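Local coordinates for protein butyryl-CoA dehydrogenase (Marinomonas mediterranea, PDB 6CXT) that belongs to the acyl-CoA dehydrogenase family of flavoproteins and binds flavin-adenine dinucleotide together with the ligand FK4, at residues V167-T172 and Q181-V186. Numbering follows the deposited sequence.
Sequences VVYATT and QTAFVV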
ATOM      1  N   VAL B 167      -0.991 -10.724  37.411  1.00 22.24           N
ATOM      2  CA  VAL B 167      -2.387 -11.176  37.128  1.00 20.06           C
ATOM      3  C   VAL B 167      -2.229 -12.347  36.178  1.00 22.28           C
ATOM      4  O   VAL B 167      -1.784 -12.183  35.036  1.00 23.93           O
ATOM      5  CB  VAL B 167      -3.236 -10.021  36.547  1.00 20.28           C
ATOM      6  CG1 VAL B 167      -4.646 -10.474  36.233  1.00 20.29           C
ATOM      7  CG2 VAL B 167      -3.231  -8.850  37.493  1.00 21.73           C
ATOM      8  N   VAL B 168      -2.587 -13.545  36.624  1.00 20.85           N
ATOM      9  CA  VAL B 168      -2.212 -14.778  35.944  1.00 21.68           C
ATOM     10  C   VAL B 168      -3.518 -15.441  35.546  1.00 24.51           C
ATOM     11  O   VAL B 168      -4.459 -15.431  36.338  1.00 23.92           O
ATOM     12  CB  VAL B 168      -1.436 -15.691  36.897  1.00 22.65           C
ATOM     13  CG1 VAL B 168      -1.083 -17.032  36.266  1.00 21.37           C
ATOM     14  CG2 VAL B 168      -0.186 -14.971  37.365  1.00 20.93           C
ATOM     15  N   TYR B 169      -3.563 -15.974  34.320  1.00 22.84           N
ATOM     16  CA  TYR B 169      -4.760 -16.598  33.775  1.00 23.23           C
ATOM     17  C   TYR B 169      -4.407 -18.065  33.651  1.00 23.19           C
ATOM     18  O   TYR B 169      -3.365 -18.418  33.085  1.00 25.16           O
ATOM     19  CB  TYR B 169      -5.181 -15.922  32.394  1.00 22.59           C
ATOM     20  CG  TYR B 169      -5.665 -14.510  32.598  1.00 22.20           C
ATOM     21  CD1 TYR B 169      -4.771 -13.425  32.616  1.00 21.12           C
ATOM     22  CD2 TYR B 169      -7.000 -14.241  32.741  1.00 20.12           C
ATOM     23  CE1 TYR B 169      -5.215 -12.142  32.856  1.00 20.91           C
ATOM     24  CE2 TYR B 169      -7.457 -12.949  32.953  1.00 22.26           C
ATOM     25  CZ  TYR B 169      -6.565 -11.909  32.992  1.00 21.33           C
ATOM     26  OH  TYR B 169      -7.042 -10.647  33.208  1.00 21.42           O
ATOM     27  N   ALA B 170      -5.245 -18.947  34.236  1.00 23.47           N
ATOM     28  CA  ALA B 170      -4.868 -20.356  34.397  1.00 23.47           C
ATOM     29  C   ALA B 170      -6.091 -21.245  34.090  1.00 22.81           C
ATOM     30  O   ALA B 170      -7.196 -20.789  34.259  1.00 22.58           O
ATOM     31  CB  ALA B 170      -4.355 -20.630  35.821  1.00 25.14           C
ATOM     32  N   THR B 171      -5.866 -22.463  33.624  1.00 24.24           N
ATOM     33  CA  THR B 171      -7.004 -23.383  33.408  1.00 26.94           C
ATOM     34  C   THR B 171      -7.441 -24.005  34.756  1.00 29.27           C
ATOM     35  O   THR B 171      -6.636 -24.697  35.407  1.00 27.49           O
ATOM     36  CB  THR B 171      -6.610 -24.467  32.424  1.00 27.33           C
ATOM     37  OG1 THR B 171      -6.204 -23.822  31.208  1.00 29.69           O
ATOM     38  CG2 THR B 171      -7.835 -25.398  32.105  1.00 27.42           C
ATOM     39  N   THR B 172      -8.677 -23.725  35.156  1.00 30.72           N
ATOM     40  CA  THR B 172      -9.297 -24.423  36.278  1.00 31.98           C
ATOM     41  C   THR B 172     -10.170 -25.652  35.922  1.00 37.14           C
ATOM     42  O   THR B 172     -10.387 -26.521  36.800  1.00 30.91           O
ATOM     43  CB  THR B 172     -10.037 -23.477  37.201  1.00 32.61           C
ATOM     44  OG1 THR B 172     -10.863 -22.593  36.437  1.00 30.57           O
ATOM     45  CG2 THR B 172      -9.033 -22.673  38.057  1.00 30.73           C
ATOM     46  N   GLN B 181     -11.426 -21.149  32.630  1.00 28.04           N
ATOM     47  CA  GLN B 181     -10.202 -20.494  33.065  1.00 25.30           C
ATOM     48  C   GLN B 181     -10.552 -19.569  34.175  1.00 23.79           C
ATOM     49  O   GLN B 181     -11.691 -19.162  34.296  1.00 26.98           O
ATOM     50  CB  GLN B 181      -9.559 -19.686  31.867  1.00 23.38           C
ATOM     51  CG  GLN B 181      -9.043 -20.572  30.769  1.00 25.14           C
ATOM     52  CD  GLN B 181      -8.691 -19.803  29.475  1.00 27.13           C
ATOM     53  OE1 GLN B 181      -8.945 -18.615  29.386  1.00 26.66           O
ATOM     54  NE2 GLN B 181      -8.108 -20.492  28.503  1.00 23.37           N
ATOM     55  N   THR B 182      -9.556 -19.177  34.982  1.00 22.92           N
ATOM     56  CA  THR B 182      -9.764 -18.246  36.080  1.00 21.01           C
ATOM     57  C   THR B 182      -8.568 -17.288  36.200  1.00 22.27           C
ATOM     58  O   THR B 182      -7.440 -17.676  35.897  1.00 23.12           O
ATOM     59  CB  THR B 182      -9.938 -19.086  37.429  1.00 23.92           C
ATOM     60  OG1 THR B 182     -11.045 -20.013  37.260  1.00 26.83           O
ATOM     61  CG2 THR B 182     -10.167 -18.226  38.633  1.00 25.02           C
ATOM     62  N   ALA B 183      -8.865 -16.060  36.622  1.00 24.07           N
ATOM     63  CA  ALA B 183      -7.875 -15.033  36.857  1.00 25.62           C
ATOM     64  C   ALA B 183      -7.495 -14.969  38.327  1.00 26.87           C
ATOM     65  O   ALA B 183      -8.379 -15.006  39.210  1.00 27.60           O
ATOM     66  CB  ALA B 183      -8.412 -13.685  36.414  1.00 23.65           C
ATOM     67  N   PHE B 184      -6.197 -14.811  38.584  1.00 23.49           N
ATOM     68  CA  PHE B 184      -5.673 -14.735  39.964  1.00 25.62           C
ATOM     69  C   PHE B 184      -4.644 -13.612  40.049  1.00 25.75           C
ATOM     70  O   PHE B 184      -3.898 -13.386  39.091  1.00 26.45           O
ATOM     71  CB  PHE B 184      -4.900 -16.033  40.266  1.00 24.81           C
ATOM     72  CG  PHE B 184      -5.754 -17.268  40.257  1.00 27.05           C
ATOM     73  CD1 PHE B 184      -6.477 -17.651  41.411  1.00 27.73           C
ATOM     74  CD2 PHE B 184      -5.819 -18.074  39.118  1.00 26.63           C
ATOM     75  CE1 PHE B 184      -7.242 -18.810  41.402  1.00 27.77           C
ATOM     76  CE2 PHE B 184      -6.594 -19.237  39.096  1.00 30.49           C
ATOM     77  CZ  PHE B 184      -7.296 -19.614  40.260  1.00 28.11           C
ATOM     78  N   VAL B 185      -4.608 -12.919  41.169  1.00 23.50           N
ATOM     79  CA  VAL B 185      -3.516 -11.997  41.483  1.00 23.60           C
ATOM     80  C   VAL B 185      -2.521 -12.790  42.309  1.00 26.39           C
ATOM     81  O   VAL B 185      -2.885 -13.315  43.375  1.00 25.71           O
ATOM     82  CB  VAL B 185      -4.011 -10.807  42.309  1.00 25.89           C
ATOM     83  CG1 VAL B 185      -2.840  -9.919  42.748  1.00 29.35           C
ATOM     84  CG2 VAL B 185      -5.026  -9.989  41.524  1.00 28.91           C
ATOM     85  N   VAL B 186      -1.288 -12.928  41.824  1.00 23.12           N
ATOM     86  CA  VAL B 186      -0.285 -13.782  42.452  1.00 23.35           C
ATOM     87  C   VAL B 186       0.816 -12.859  42.999  1.00 23.71           C
ATOM     88  O   VAL B 186       1.561 -12.262  42.207  1.00 23.03           O
ATOM     89  CB  VAL B 186       0.281 -14.816  41.484  1.00 23.54           C
ATOM     90  CG1 VAL B 186       1.338 -15.706  42.152  1.00 23.54           C
ATOM     91  CG2 VAL B 186      -0.839 -15.661  40.890  1.00 25.04           C
TER
HETATM   92  O   HOH W   1      -7.547 -23.139  29.010  1.00 29.29           O
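Strands 167-171 and 181-186 pair as the arms of an antiparallel beta hairpin, buried for most of its length in the middle domain of the chain, with Thr172 just past the end of the first strand. Val168 pairs with Phe184 and Ala170 with Thr182 as hydrogen-bonded pairs, each closed by two backbone bonds; the bond from Val168 N to Phe184 O measures 2.8 Å and is nearly straight at 167°.

The face of Val168, Ala170, Thr182 and Phe184 is turned toward strand 209-220, which Val168 and Phe184 touch, so bulky and branched apolar groups suit it. CG2 of Val168 meets CG2 of Val186 at 3.7 Å, the two side chains crossing obliquely, and both valines also touch Phe214. The methyl CB of Ala170 is small enough to lie 4.2 Å from CE2 of the Phe184 ring. That ring also receives CG2 of Thr172 at its edge and packs edge-to-face on Tyr148. The hairpin lies between strands 121-124 and 224-225 in a mixed sheet of the acyl-CoA dehydrogenase beta domain, and the Thr171 backbone also bonds to Thr139 and Ala141. Strand 209-220 belongs to the second sheet, so this face serves sheet-on-sheet packing.

The opposite face carries Tyr169, whose CE2 lies 3.7 Å from CB of Ala183, a methyl small enough for the ring to lie against it. The ring sits edge-to-face with Phe235, and the side chain comes within about 7 Å of the bound FAD.

Near the loop that joins the arms, threonine hydroxyls, able both to donate and to accept, form a chain. Thr182 OG1 donates to Thr172 OG1 at 2.7 Å; chi1 of 47° places the latter hydroxyl between its own backbone N and carbonyl carbon. Glu228 OE2 bonds Thr172 OG1, and Gly229 N bonds Thr182 OG1. A water donates to Thr171 OG1 and accepts from Gln181 NE2 at 2.8 Å, the glutamine reaching it through an extended chain; Leu137 O and Ile134 O, respectively, also bond these two groups.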